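Local coordinates for protein Pbp related beta-lactamase (Pyrococcus abyssi, PDB 2QMI) that probably cleaves peptides as a serine peptidase of the penicillin-binding-protein and beta-lactamase superfamily, assembling into an octamer that encloses its own active sites, at residues 17-22 against 327-332; 85-90 against 169-174; 156-161 against 270-275; 297-302 against 314-319. All blocks are in the same frame, centred on the assembly; numbering follows the deposited sequence.

How the contacts relate
All four contacts lie in the beta-lactamase-like domain, and contacts 1, 3 and 4 reach the same antiparallel sheet. Contact 1 joins residues 17-22 to 327-332 and so closes a loop in which the other three are nested. Contact 2 lies about 37 Å from it, centre to centre, on the opposite side of the chain's centre, among helices away from the sheet. Contacts 2 and 3 have alternating segments along the chain, whereas contact 4 follows both. Contacts 3 and 4 touch where Tyr160 OH meets His302 CE1 at 3.4 Å, beside Ser59 and Lys62 of a likely SxxK active site, so helical region and sheet converge there.

Contact 1: 17-22 against 327-332; sequences RKVPGI and ENSSGY
Ile22 and Glu327 join the first strand of the domain's antiparallel sheet, entered from helix 3-16 through a Schellman motif, to the end of strand 321-327. They form an antiparallel non-hydrogen-bonded pair, their side chains on the same face, with Ile22 CG1 3.7 Å from Glu327 CG. One step on, Asn328 N donates to Gly21 O at 3.2 Å in a nearly straight bond (171° at the hydrogen). The side-chain amide of Asn328 is held by the carbonyl of Arg41. Glu327 reaches back along its own loop: with CG anti to the backbone N (chi1 -169°) and the chain extended, OE2 accepts Tyr332 N at 3.2 Å through its syn lone pair. This pins the turn of 327-332. The side chain of Val19 crosses that of Glu327 at about a right angle, Val19 CG1 3.3 Å from Glu327 OE2. The other methyl of Val19, CG2, packs on Gly331 and Tyr332 CB. Arg17 folds over the loop, and its guanidinium stands at 89° to the Tyr332 ring: Arg17 NH2 comes to the ring's edge, 3.4 Å from Tyr332 CD1, which in turn lies over a guanidinium face. Water 1 donates to both Arg17 O and Gly331 O, while water 2 takes Lys18 O as acceptor and lies 3.0 Å from Ser329 OG. Trp130 of a second subunit binds Val19 O, bringing the octamer interface to this point. Such pairing of the domain's first strand with its last, with helix 3-16 and helix 334-345 packed on the face of Ile22, is typical of the serine beta-lactamase fold.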
# COMPACT_ATOMS: atom_id res chain seq x y z
N ARG A 17 31.31 -4.33 2.72
CA ARG A 17 30.61 -3.40 3.61
C ARG A 17 30.20 -2.11 2.91
O ARG A 17 29.76 -1.15 3.56
CB ARG A 17 31.51 -3.11 4.83
CG ARG A 17 31.99 -4.37 5.58
CD ARG A 17 30.85 -5.03 6.38
NE ARG A 17 30.56 -4.29 7.61
CZ ARG A 17 31.12 -4.54 8.79
NH1 ARG A 17 30.80 -3.81 9.85
NH2 ARG A 17 31.98 -5.56 8.92
N LYS A 18 30.34 -2.10 1.59
CA LYS A 18 30.01 -0.95 0.76
C LYS A 18 30.63 0.37 1.23
O LYS A 18 29.92 1.32 1.54
CB LYS A 18 28.50 -0.78 0.63
CG LYS A 18 28.10 0.15 -0.52
CD LYS A 18 26.69 -0.11 -1.03
CE LYS A 18 26.47 0.61 -2.37
NZ LYS A 18 25.12 0.41 -2.96
N VAL A 19 31.96 0.41 1.29
CA VAL A 19 32.67 1.62 1.71
C VAL A 19 33.13 2.35 0.44
O VAL A 19 33.73 1.75 -0.44
CB VAL A 19 33.90 1.30 2.60
CG1 VAL A 19 34.53 2.58 3.10
CG2 VAL A 19 33.48 0.41 3.77
N PRO A 20 32.87 3.67 0.35
CA PRO A 20 33.25 4.49 -0.81
C PRO A 20 34.77 4.60 -1.06
O PRO A 20 35.25 4.26 -2.13
CB PRO A 20 32.63 5.85 -0.49
CG PRO A 20 31.51 5.52 0.48
CD PRO A 20 32.16 4.48 1.35
N GLY A 21 35.49 5.11 -0.06
CA GLY A 21 36.93 5.28 -0.20
C GLY A 21 37.65 5.16 1.14
O GLY A 21 37.02 5.27 2.19
N ILE A 22 38.96 4.93 1.08
CA ILE A 22 39.79 4.78 2.27
C ILE A 22 41.24 5.21 2.02
O ILE A 22 41.76 5.04 0.92
CB ILE A 22 39.81 3.30 2.75
CG1 ILE A 22 38.55 2.99 3.56
CG2 ILE A 22 41.07 3.01 3.55
CD1 ILE A 22 38.46 1.54 4.06
N GLU A 327 38.49 7.06 6.68
CA GLU A 327 37.42 6.49 5.88
C GLU A 327 36.24 7.43 5.59
O GLU A 327 35.80 8.19 6.45
CB GLU A 327 36.90 5.22 6.56
CG GLU A 327 35.95 4.39 5.71
CD GLU A 327 35.48 3.14 6.43
OE1 GLU A 327 36.34 2.44 7.01
OE2 GLU A 327 34.26 2.86 6.41
N ASN A 328 35.74 7.30 4.37
CA ASN A 328 34.63 8.07 3.80
C ASN A 328 33.23 7.69 4.29
O ASN A 328 32.24 8.05 3.66
CB ASN A 328 34.66 7.89 2.28
CG ASN A 328 34.61 9.20 1.56
OD1 ASN A 328 34.75 10.25 2.18
ND2 ASN A 328 34.44 9.16 0.24
N SER A 329 33.16 6.96 5.40
CA SER A 329 31.88 6.53 5.97
C SER A 329 32.18 5.68 7.20
O SER A 329 33.28 5.74 7.75
CB SER A 329 31.08 5.70 4.95
OG SER A 329 31.82 4.56 4.52
N SER A 330 31.19 4.90 7.66
CA SER A 330 31.41 4.04 8.82
C SER A 330 31.06 2.60 8.45
O SER A 330 30.59 1.83 9.28
CB SER A 330 30.55 4.49 10.00
OG SER A 330 29.19 4.22 9.77
N GLY A 331 31.29 2.26 7.18
CA GLY A 331 30.99 0.92 6.69
C GLY A 331 31.83 -0.18 7.33
O GLY A 331 31.34 -1.28 7.57
N TYR A 332 33.11 0.11 7.56
CA TYR A 332 34.01 -0.85 8.18
C TYR A 332 34.96 -0.11 9.14
O TYR A 332 35.59 0.87 8.76
CB TYR A 332 34.81 -1.59 7.12
CG TYR A 332 35.53 -2.80 7.67
CD1 TYR A 332 34.81 -3.91 8.13
CD2 TYR A 332 36.91 -2.82 7.77
CE1 TYR A 332 35.46 -5.01 8.68
CE2 TYR A 332 37.57 -3.92 8.32
CZ TYR A 332 36.85 -5.00 8.78
OH TYR A 332 37.52 -6.07 9.35
O HOH W 1 28.48 -1.50 6.02
O HOH W 2 29.89 2.28 4.15

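Contact 2: 85-90 against 169-174; sequences EKFVNI and GKIIEK
Apolar packing carries the meeting of Phe87 with Ile171 and Lys174, where the loop 85-90 leans on helix 162-176. Phe87 CB sits 4.0 Å from Ile171 CG1. Its CG is anti to the carbonyl carbon (chi1 -45°), which brings one ring face over Ile171 CG2, a methyl placed toward the rim at 4.1 Å above the plane. The opposite face carries the aliphatic part of Lys86, whose CG stands over the ring centre, so the phenyl is sandwiched between its neighbour in the loop and the helix. Leu78 touches both Phe87 and Ile171. Val88 CG2 widens the patch, lying 4.1 Å from Ile171 CG1 and equally far from Lys170 CG.

The lysines contribute their hydrocarbon chains. Lys174 crosses Phe87 at about a right angle and lays CG at the ring edge, in its plane, 3.7 Å from Phe87 CB; the same CG is 3.6 Å from Phe87 O. No hydrogen bond spans the two segments.

The charge of Lys170 is met within the helix and beyond it. Bends at chi2 and chi3 turn Lys170 away from the loop, and NZ forms a salt bridge with Glu173 OE1, meeting it on the syn side but 32° out of the carboxylate plane. Glu137 gives this ammonium a second carboxylate. Glu173 OE2 accepts Tyr180 N, at the start of the next helix. The whole is loop-on-helix packing in the helical part of the beta-lactamase-like fold.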
# COMPACT_ATOMS: atom_id res chain seq x y z
N GLU A 85 36.25 24.62 37.73
CA GLU A 85 35.59 25.87 38.11
C GLU A 85 36.58 27.04 38.12
O GLU A 85 36.19 28.21 38.08
CB GLU A 85 34.94 25.75 39.50
CG GLU A 85 33.91 24.63 39.63
CD GLU A 85 33.15 24.67 40.96
OE1 GLU A 85 33.76 25.06 41.99
OE2 GLU A 85 31.95 24.29 40.97
N LYS A 86 37.88 26.75 38.16
CA LYS A 86 38.87 27.81 38.15
C LYS A 86 38.97 28.49 36.78
O LYS A 86 39.45 29.61 36.67
CB LYS A 86 40.25 27.26 38.53
CG LYS A 86 41.40 28.13 38.02
CD LYS A 86 42.76 27.64 38.50
CE LYS A 86 43.01 28.05 39.94
NZ LYS A 86 44.45 27.91 40.29
N PHE A 87 38.49 27.80 35.74
CA PHE A 87 38.56 28.33 34.37
C PHE A 87 37.22 28.47 33.67
O PHE A 87 37.09 29.22 32.70
CB PHE A 87 39.44 27.41 33.53
CG PHE A 87 40.72 27.00 34.20
CD1 PHE A 87 41.82 27.84 34.20
CD2 PHE A 87 40.80 25.78 34.86
CE1 PHE A 87 43.00 27.48 34.84
CE2 PHE A 87 41.98 25.41 35.52
CZ PHE A 87 43.08 26.26 35.51
N VAL A 88 36.21 27.75 34.15
CA VAL A 88 34.90 27.79 33.52
C VAL A 88 33.80 28.12 34.51
O VAL A 88 33.74 27.55 35.60
CB VAL A 88 34.58 26.44 32.82
CG1 VAL A 88 33.27 26.54 32.05
CG2 VAL A 88 35.73 26.04 31.90
N ASN A 89 32.93 29.04 34.13
CA ASN A 89 31.82 29.43 34.99
C ASN A 89 30.69 28.42 34.83
O ASN A 89 29.70 28.67 34.15
CB ASN A 89 31.32 30.84 34.63
CG ASN A 89 30.09 31.24 35.44
OD1 ASN A 89 29.91 30.79 36.58
ND2 ASN A 89 29.26 32.10 34.87
N ILE A 90 30.88 27.27 35.45
CA ILE A 90 29.89 26.20 35.43
C ILE A 90 30.06 25.47 36.75
O ILE A 90 31.12 25.54 37.36
CB ILE A 90 30.14 25.22 34.26
CG1 ILE A 90 28.98 24.22 34.17
CG2 ILE A 90 31.46 24.51 34.43
CD1 ILE A 90 29.08 23.26 33.01
N GLY A 169 38.56 22.36 25.84
CA GLY A 169 38.80 23.33 24.79
C GLY A 169 38.63 24.75 25.31
O GLY A 169 39.35 25.67 24.90
N LYS A 170 37.69 24.93 26.23
CA LYS A 170 37.41 26.23 26.83
C LYS A 170 38.52 26.60 27.83
O LYS A 170 38.88 27.76 27.96
CB LYS A 170 36.05 26.20 27.53
CG LYS A 170 35.61 27.55 28.10
CD LYS A 170 35.68 28.63 27.03
CE LYS A 170 34.80 28.31 25.85
NZ LYS A 170 35.05 29.25 24.71
N ILE A 171 39.03 25.59 28.53
CA ILE A 171 40.11 25.81 29.48
C ILE A 171 41.34 26.30 28.72
O ILE A 171 42.06 27.19 29.19
CB ILE A 171 40.43 24.51 30.25
CG1 ILE A 171 39.28 24.20 31.21
CG2 ILE A 171 41.74 24.64 30.99
CD1 ILE A 171 39.46 22.96 32.03
N ILE A 172 41.56 25.73 27.54
CA ILE A 172 42.69 26.12 26.71
C ILE A 172 42.60 27.59 26.32
O ILE A 172 43.59 28.31 26.35
CB ILE A 172 42.76 25.24 25.45
CG1 ILE A 172 43.25 23.84 25.85
CG2 ILE A 172 43.64 25.89 24.39
CD1 ILE A 172 43.30 22.84 24.70
N GLU A 173 41.40 28.04 25.96
CA GLU A 173 41.22 29.43 25.57
C GLU A 173 41.38 30.32 26.80
O GLU A 173 42.01 31.38 26.74
CB GLU A 173 39.83 29.64 24.96
CG GLU A 173 39.49 28.67 23.83
CD GLU A 173 38.28 29.11 23.03
OE1 GLU A 173 37.31 29.60 23.64
OE2 GLU A 173 38.29 28.95 21.79
N LYS A 174 40.80 29.89 27.92
CA LYS A 174 40.88 30.64 29.15
C LYS A 174 42.33 30.90 29.56
O LYS A 174 42.69 32.01 29.94
CB LYS A 174 40.15 29.89 30.27
CG LYS A 174 40.34 30.50 31.66
CD LYS A 174 39.69 31.87 31.76
CE LYS A 174 39.99 32.52 33.10
NZ LYS A 174 39.35 33.87 33.19

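Contact 3: 156-161 against 270-275; sequences ERFFYL and SYIKVP
Phe158 is the knob of this contact, and the hollow that receives it is built by Ile272, Lys273, Val274 and Pro275. Its ring lies along Val274, both side chains pointing the same way, and Val274 CG1 sits over the ring centre in a CH-pi contact, 3.7 Å from the centroid and 12° off the normal. That methyl is anti to the carbonyl carbon of its own residue (chi1 -61°), which sets it squarely above the phenyl face. The side chain of Pro275 crosses that of Phe158 at about a right angle, its CD 3.5 Å from Phe158 CD2. Ile272 CG2 comes obliquely to within 3.8 Å of Phe158 CD1.

The hollow belongs to the short strand 272-273, outermost of the domain's antiparallel sheet within the chain, which starts with a classic beta bulge: Tyr271 and Ile272 both face Tyr284. Residues 156-161 come from the helical side and lead to Tyr160, whose hydroxyl is hydrogen-bonded to Ser59 OG and Lys62 NZ in what is probably the active site of a penicillin-binding-protein-like enzyme.

Ile272 is itself a bump: its extended chain (chi2 178°) drives CD1 against the loop backbone, 3.6 Å from Phe158 N, and to the same distance from Phe158 CB. Lys273 O lines the hollow beside the ring's root, 3.6 Å from Phe158 CB. Beyond the segments, Tyr284 and His107 also meet the Phe158 ring, with His107 turned nearly perpendicular to it.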
# COMPACT_ATOMS: atom_id res chain seq x y z
N GLU A 156 36.21 7.84 40.14
CA GLU A 156 35.83 6.48 40.49
C GLU A 156 35.42 5.63 39.28
O GLU A 156 35.65 4.42 39.27
CB GLU A 156 34.70 6.48 41.53
CG GLU A 156 35.05 7.24 42.82
CD GLU A 156 34.05 7.00 43.96
OE1 GLU A 156 32.84 6.90 43.68
OE2 GLU A 156 34.49 6.93 45.13
N ARG A 157 34.82 6.25 38.26
CA ARG A 157 34.39 5.49 37.08
C ARG A 157 34.63 6.16 35.73
O ARG A 157 34.79 7.38 35.64
CB ARG A 157 32.90 5.12 37.20
CG ARG A 157 32.63 4.03 38.23
CD ARG A 157 31.17 3.66 38.30
NE ARG A 157 30.67 3.09 37.05
CZ ARG A 157 29.44 2.60 36.90
NH1 ARG A 157 28.59 2.61 37.93
NH2 ARG A 157 29.05 2.11 35.73
N PHE A 158 34.65 5.35 34.68
CA PHE A 158 34.87 5.82 33.32
C PHE A 158 33.58 5.91 32.50
O PHE A 158 32.86 4.93 32.35
CB PHE A 158 35.87 4.89 32.62
CG PHE A 158 36.19 5.29 31.19
CD1 PHE A 158 37.16 6.25 30.93
CD2 PHE A 158 35.50 4.72 30.12
CE1 PHE A 158 37.45 6.63 29.62
CE2 PHE A 158 35.78 5.11 28.80
CZ PHE A 158 36.76 6.07 28.56
N PHE A 159 33.29 7.10 32.00
CA PHE A 159 32.13 7.33 31.15
C PHE A 159 32.65 8.24 30.04
O PHE A 159 33.06 9.36 30.31
CB PHE A 159 31.00 8.05 31.91
CG PHE A 159 30.30 7.20 32.94
CD1 PHE A 159 29.51 6.12 32.56
CD2 PHE A 159 30.43 7.48 34.30
CE1 PHE A 159 28.85 5.34 33.51
CE2 PHE A 159 29.78 6.69 35.27
CZ PHE A 159 28.99 5.63 34.86
N TYR A 160 32.66 7.76 28.80
CA TYR A 160 33.13 8.56 27.68
C TYR A 160 32.23 9.78 27.57
O TYR A 160 31.04 9.67 27.27
CB TYR A 160 33.09 7.75 26.39
CG TYR A 160 33.87 8.35 25.25
CD1 TYR A 160 35.26 8.33 25.24
CD2 TYR A 160 33.21 8.92 24.16
CE1 TYR A 160 35.98 8.86 24.17
CE2 TYR A 160 33.91 9.45 23.09
CZ TYR A 160 35.29 9.42 23.10
OH TYR A 160 35.99 9.94 22.03
N LEU A 161 32.81 10.95 27.82
CA LEU A 161 32.06 12.20 27.78
C LEU A 161 32.65 13.22 26.80
O LEU A 161 33.69 13.81 27.08
CB LEU A 161 32.04 12.81 29.18
CG LEU A 161 31.28 14.11 29.42
CD1 LEU A 161 29.79 13.87 29.20
CD2 LEU A 161 31.55 14.61 30.83
N SER A 270 48.02 4.48 31.46
CA SER A 270 46.66 4.05 31.73
C SER A 270 46.25 4.45 33.15
O SER A 270 46.71 3.86 34.13
CB SER A 270 46.54 2.53 31.56
OG SER A 270 45.18 2.11 31.67
N TYR A 271 45.38 5.46 33.25
CA TYR A 271 44.90 5.95 34.55
C TYR A 271 43.62 5.25 34.98
O TYR A 271 43.30 5.20 36.16
CB TYR A 271 44.65 7.46 34.48
CG TYR A 271 45.87 8.26 34.14
CD1 TYR A 271 46.86 8.50 35.10
CD2 TYR A 271 46.08 8.72 32.85
CE1 TYR A 271 48.03 9.19 34.77
CE2 TYR A 271 47.25 9.40 32.50
CZ TYR A 271 48.21 9.63 33.47
OH TYR A 271 49.36 10.30 33.11
N ILE A 272 42.87 4.72 34.01
CA ILE A 272 41.62 4.06 34.35
C ILE A 272 41.22 3.01 33.32
O ILE A 272 41.55 3.12 32.14
CB ILE A 272 40.49 5.13 34.51
CG1 ILE A 272 39.27 4.49 35.17
CG2 ILE A 272 40.15 5.73 33.14
CD1 ILE A 272 38.13 5.47 35.40
N LYS A 273 40.52 1.98 33.78
CA LYS A 273 40.08 0.89 32.92
C LYS A 273 38.84 1.29 32.12
O LYS A 273 37.96 1.98 32.62
CB LYS A 273 39.78 -0.35 33.79
CG LYS A 273 39.58 -1.66 33.03
CD LYS A 273 39.09 -2.77 33.97
CE LYS A 273 38.92 -4.12 33.27
NZ LYS A 273 37.85 -4.10 32.21
N VAL A 274 38.79 0.85 30.86
CA VAL A 274 37.66 1.16 29.99
C VAL A 274 36.83 -0.10 29.71
O VAL A 274 37.34 -1.21 29.83
CB VAL A 274 38.14 1.74 28.65
CG1 VAL A 274 38.89 3.03 28.90
CG2 VAL A 274 39.03 0.73 27.94
N PRO A 275 35.55 0.07 29.34
CA PRO A 275 34.65 -1.07 29.05
C PRO A 275 35.12 -1.85 27.81
O PRO A 275 35.22 -3.07 27.83
CB PRO A 275 33.29 -0.39 28.81
CG PRO A 275 33.39 0.90 29.60
CD PRO A 275 34.81 1.34 29.31

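Contact 4: 297-302 against 314-319; sequences EKLVGH and GYIPEK
Strands 297-305 and 310-316 form a beta hairpin in the antiparallel sheet of the beta-lactamase-like domain, and Val300 pairs with Tyr315 as its hydrogen-bonded rung. Both backbone groups of each residue are used: Tyr315 N donates to Val300 O at 2.8 Å, and Val300 N to Tyr315 O at 3.1 Å. Gly314 CA also makes a CA-H...O contact with Val300 O at 3.1 Å. Gly301 and Gly314 make the neighbouring non-hydrogen-bonded pair, and with no side chain on either the CA atoms close to 3.9 Å. Further out, where Pro317 turns the chain, water 3 takes over: it donates to Lys298 O and accepts Glu318 N.

On one face, Val300 and Tyr315 lie side by side. Tyr315 CG stands between its backbone N and carbonyl carbon (chi1 62°), which folds the ring beneath Val300 CB, over the face and offset toward the rim. Its hydroxyl is hydrogen-bonded to Glu268 OE2, and Lys298 NZ donates to the carbonyl of the same Glu268. On the other face Leu299 CD1 packs on Ile316 CG1 at 3.7 Å. His302 NE2 is hydrogen-bonded to Tyr284 OH near Ser59 and Tyr160, so the strand leads into the probable active site.

At the far end Glu297 and Lys319 cross at about a right angle in a salt bridge. Its two hydrogen bonds are weak: Lys319 NZ lies 3.3 Å from Glu297 OE2 and 3.4 Å from Glu297 OE1.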
# COMPACT_ATOMS: atom_id res chain seq x y z
N GLU A 297 52.48 -6.69 22.60
CA GLU A 297 53.01 -5.33 22.54
C GLU A 297 52.08 -4.34 23.25
O GLU A 297 50.91 -4.65 23.54
CB GLU A 297 53.15 -4.88 21.09
CG GLU A 297 54.00 -5.78 20.21
CD GLU A 297 55.45 -5.84 20.65
OE1 GLU A 297 55.96 -4.84 21.21
OE2 GLU A 297 56.10 -6.88 20.41
N LYS A 298 52.60 -3.15 23.54
CA LYS A 298 51.79 -2.10 24.16
C LYS A 298 51.35 -1.18 23.03
O LYS A 298 52.18 -0.51 22.41
CB LYS A 298 52.60 -1.29 25.18
CG LYS A 298 51.73 -0.31 25.97
CD LYS A 298 52.55 0.75 26.71
CE LYS A 298 51.63 1.67 27.51
NZ LYS A 298 52.37 2.79 28.16
N LEU A 299 50.05 -1.15 22.77
CA LEU A 299 49.49 -0.32 21.70
C LEU A 299 48.86 0.98 22.22
O LEU A 299 48.26 1.02 23.29
CB LEU A 299 48.43 -1.11 20.93
CG LEU A 299 47.66 -0.41 19.80
CD1 LEU A 299 48.59 -0.12 18.64
CD2 LEU A 299 46.51 -1.30 19.34
N VAL A 300 49.01 2.05 21.44
CA VAL A 300 48.44 3.33 21.81
C VAL A 300 47.72 3.88 20.59
O VAL A 300 48.29 3.95 19.51
CB VAL A 300 49.53 4.33 22.27
CG1 VAL A 300 48.89 5.67 22.62
CG2 VAL A 300 50.27 3.77 23.48
N GLY A 301 46.45 4.24 20.76
CA GLY A 301 45.69 4.77 19.65
C GLY A 301 44.33 5.31 20.07
O GLY A 301 43.99 5.30 21.25
N HIS A 302 43.56 5.77 19.09
CA HIS A 302 42.24 6.32 19.35
C HIS A 302 41.49 6.36 18.03
O HIS A 302 42.06 6.69 16.98
CB HIS A 302 42.35 7.73 19.94
CG HIS A 302 41.15 8.15 20.73
ND1 HIS A 302 39.91 8.34 20.16
CD2 HIS A 302 40.99 8.36 22.06
CE1 HIS A 302 39.04 8.64 21.11
NE2 HIS A 302 39.67 8.65 22.27
N GLY A 314 47.22 4.79 15.43
CA GLY A 314 47.78 3.95 16.47
C GLY A 314 49.27 3.76 16.23
O GLY A 314 49.74 3.86 15.10
N TYR A 315 50.00 3.50 17.29
CA TYR A 315 51.44 3.30 17.19
C TYR A 315 51.96 2.44 18.34
O TYR A 315 51.34 2.36 19.40
CB TYR A 315 52.17 4.65 17.17
CG TYR A 315 51.99 5.49 18.43
CD1 TYR A 315 50.78 6.14 18.70
CD2 TYR A 315 53.02 5.61 19.36
CE1 TYR A 315 50.60 6.89 19.87
CE2 TYR A 315 52.86 6.35 20.53
CZ TYR A 315 51.65 6.98 20.78
OH TYR A 315 51.50 7.70 21.96
N ILE A 316 53.10 1.81 18.12
CA ILE A 316 53.71 0.97 19.13
C ILE A 316 55.15 1.47 19.26
O ILE A 316 56.03 1.04 18.53
CB ILE A 316 53.68 -0.52 18.70
CG1 ILE A 316 52.22 -0.95 18.52
CG2 ILE A 316 54.38 -1.39 19.74
CD1 ILE A 316 52.02 -2.39 18.09
N PRO A 317 55.38 2.40 20.20
CA PRO A 317 56.68 3.02 20.49
C PRO A 317 57.81 2.00 20.59
O PRO A 317 58.89 2.23 20.06
CB PRO A 317 56.44 3.73 21.81
CG PRO A 317 55.02 4.12 21.72
CD PRO A 317 54.38 2.86 21.19
N GLU A 318 57.54 0.90 21.28
CA GLU A 318 58.54 -0.16 21.44
C GLU A 318 59.13 -0.64 20.12
O GLU A 318 60.34 -0.81 20.00
CB GLU A 318 57.93 -1.36 22.17
CG GLU A 318 57.88 -1.24 23.69
CD GLU A 318 59.25 -1.40 24.32
OE1 GLU A 318 59.32 -1.44 25.57
OE2 GLU A 318 60.25 -1.49 23.57
N LYS A 319 58.27 -0.87 19.13
CA LYS A 319 58.70 -1.36 17.82
C LYS A 319 58.81 -0.23 16.81
O LYS A 319 59.13 -0.45 15.65
CB LYS A 319 57.71 -2.41 17.31
CG LYS A 319 57.74 -3.73 18.07
CD LYS A 319 59.05 -4.49 17.81
CE LYS A 319 59.11 -5.80 18.60
NZ LYS A 319 59.12 -5.57 20.09
O HOH W 3 55.12 0.03 22.92